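Local structure of hemoglobin-like protein (Methylacidiphilum infernorum, 4NK2) at residues 122-125 with 126-129. The protein binds heme b and, as a group II truncated hemoglobin, probably binds and carries oxygen. Numbering follows the deposited sequence.
Sequences ARHF and SVTI. With HEM (protoporphyrin IX containing Fe), chain C.
H124 and I129 meet beside the heme, where H124 is the proximal ligand of the iron. The histidine can be followed outward from its CB, which rests near the I129 methyl CD1. CG lies a little farther from the same methyl. CD2 comes closest to it, at 3.7 Å from I129 CD1, and also lies near the porphyrin nitrogen NB. ND1 gives its hydrogen bond to the backbone oxygen of M120, one helical turn back. That bond limits rotation of the ring and probably makes the imidazole a stronger donor to the metal. CE1, on the ND1 side, lies 3.1 Å from the porphyrin nitrogen ND. At the tip, NE2 binds the iron at 2.0 Å.

I129 CD1 also packs on the heme, 3.7 Å from its C2B, and so fills the angle between imidazole and porphyrin. V127 lines the same side of the heme. Its CG2, anti to the backbone N, touches the heme methyl CMA at 3.8 Å. The chain reverses in a type I beta turn from H124 to V127, closed by V127 N to H124 O at 3.0 Å.

R123 extends from CG to NE with chi2 -179°, which carries NH1 to 3.4 Å from the heme propionate oxygen O2D. NE and NH2 are held by the backbone oxygens of P118, E117 and R115. A leucine here would probably leave those carbonyls without these donors and take away one of the positive charges near the propionate.

The segment runs from the end of helix 120-124 into the loop leading to helix 131-147. N171 grips that loop at V127 O and I129 N, while R172 of the second subunit bonds to F125 O.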
# COMPACT_ATOMS: atom_id res chain seq x y z
N ALA A 122 -10.18 -0.49 -6.86
CA ALA A 122 -9.80 -1.78 -7.44
C ALA A 122 -9.28 -1.62 -8.87
O ALA A 122 -8.28 -2.23 -9.27
CB ALA A 122 -10.98 -2.74 -7.40
N ARG A 123 -9.97 -0.80 -9.65
CA ARG A 123 -9.53 -0.54 -11.02
C ARG A 123 -8.12 0.06 -11.02
O ARG A 123 -7.33 -0.21 -11.93
CB ARG A 123 -10.52 0.36 -11.78
CG ARG A 123 -11.86 -0.31 -12.10
CD ARG A 123 -12.81 0.64 -12.88
NE ARG A 123 -14.16 0.10 -13.04
CZ ARG A 123 -14.58 -0.57 -14.12
NH1 ARG A 123 -13.75 -0.79 -15.13
NH2 ARG A 123 -15.84 -1.01 -14.20
N HIS A 124 -7.78 0.84 -10.00
CA HIS A 124 -6.48 1.49 -9.96
C HIS A 124 -5.33 0.60 -9.46
O HIS A 124 -4.19 1.00 -9.52
CB HIS A 124 -6.53 2.82 -9.18
CG HIS A 124 -7.06 3.97 -9.98
ND1 HIS A 124 -8.40 4.19 -10.16
CD2 HIS A 124 -6.43 4.96 -10.64
CE1 HIS A 124 -8.57 5.26 -10.90
NE2 HIS A 124 -7.39 5.76 -11.20
N PHE A 125 -5.62 -0.61 -8.98
CA PHE A 125 -4.55 -1.55 -8.62
C PHE A 125 -3.63 -1.80 -9.82
O PHE A 125 -2.48 -2.19 -9.64
CB PHE A 125 -5.12 -2.88 -8.11
CG PHE A 125 -5.72 -2.82 -6.72
CD1 PHE A 125 -5.18 -1.99 -5.74
CD2 PHE A 125 -6.82 -3.61 -6.39
CE1 PHE A 125 -5.74 -1.93 -4.46
CE2 PHE A 125 -7.39 -3.56 -5.11
CZ PHE A 125 -6.85 -2.73 -4.15
N SER A 126 -4.13 -1.56 -11.03
CA SER A 126 -3.37 -1.78 -12.27
C SER A 126 -2.24 -0.76 -12.48
O SER A 126 -1.54 -0.81 -13.49
CB SER A 126 -4.31 -1.73 -13.48
OG SER A 126 -5.37 -2.66 -13.34
N VAL A 127 -2.08 0.17 -11.55
CA VAL A 127 -1.04 1.17 -11.66
C VAL A 127 -0.50 1.51 -10.28
O VAL A 127 -1.25 1.61 -9.34
CB VAL A 127 -1.53 2.43 -12.40
CG1 VAL A 127 -2.80 2.93 -11.82
CG2 VAL A 127 -0.49 3.50 -12.39
N THR A 128 0.80 1.66 -10.17
CA THR A 128 1.40 1.87 -8.85
C THR A 128 1.23 3.33 -8.47
O THR A 128 1.72 4.23 -9.15
CB THR A 128 2.90 1.49 -8.86
OG1 THR A 128 3.04 0.20 -9.46
CG2 THR A 128 3.46 1.45 -7.45
N ILE A 129 0.51 3.58 -7.38
CA ILE A 129 0.21 4.96 -7.00
C ILE A 129 0.66 5.17 -5.57
O ILE A 129 0.07 4.61 -4.64
CB ILE A 129 -1.31 5.25 -7.10
CG1 ILE A 129 -1.79 5.09 -8.55
CG2 ILE A 129 -1.61 6.69 -6.55
CD1 ILE A 129 -3.32 5.04 -8.72
CHA HEM C . -7.67 5.23 -14.89
CHB HEM C . -3.89 7.31 -12.70
CHC HEM C . -6.85 8.94 -9.19
CHD HEM C . -10.47 8.36 -12.41
C1A HEM C . -6.37 5.56 -14.58
C2A HEM C . -5.16 5.03 -15.20
C3A HEM C . -4.12 5.63 -14.58
C4A HEM C . -4.63 6.53 -13.55
CMA HEM C . -2.61 5.44 -14.86
CAA HEM C . -5.11 3.99 -16.35
CBA HEM C . -4.90 2.60 -15.70
CGA HEM C . -4.86 1.41 -16.65
O1A HEM C . -3.96 0.54 -16.49
O2A HEM C . -5.72 1.29 -17.57
C1B HEM C . -4.31 7.86 -11.50
C2B HEM C . -3.48 8.36 -10.42
C3B HEM C . -4.30 8.81 -9.45
C4B HEM C . -5.68 8.62 -9.87
CMB HEM C . -1.94 8.40 -10.38
CAB HEM C . -3.82 9.42 -8.12
CBB HEM C . -4.68 9.55 -7.10
C1C HEM C . -8.11 8.98 -9.76
C2C HEM C . -9.33 9.54 -9.20
C3C HEM C . -10.32 9.36 -10.10
C4C HEM C . -9.77 8.70 -11.27
CMC HEM C . -9.46 10.19 -7.81
CAC HEM C . -11.80 9.80 -9.99
CBC HEM C . -12.19 10.74 -9.12
C1D HEM C . -10.12 7.38 -13.31
C2D HEM C . -11.02 6.66 -14.20
C3D HEM C . -10.13 5.70 -14.97
C4D HEM C . -8.79 5.91 -14.47
CMD HEM C . -12.55 6.82 -14.37
CAD HEM C . -10.58 4.68 -16.04
CBD HEM C . -11.08 3.44 -15.29
CGD HEM C . -11.53 2.43 -16.32
O1D HEM C . -10.65 1.85 -17.00
O2D HEM C . -12.76 2.23 -16.47
NA HEM C . -6.01 6.46 -13.59
NB HEM C . -5.63 8.04 -11.12
NC HEM C . -8.43 8.49 -11.02
ND HEM C . -8.83 6.91 -13.50
FE HEM C . -7.24 7.41 -12.24
O HOH W 1 -7.00 -3.39 -11.68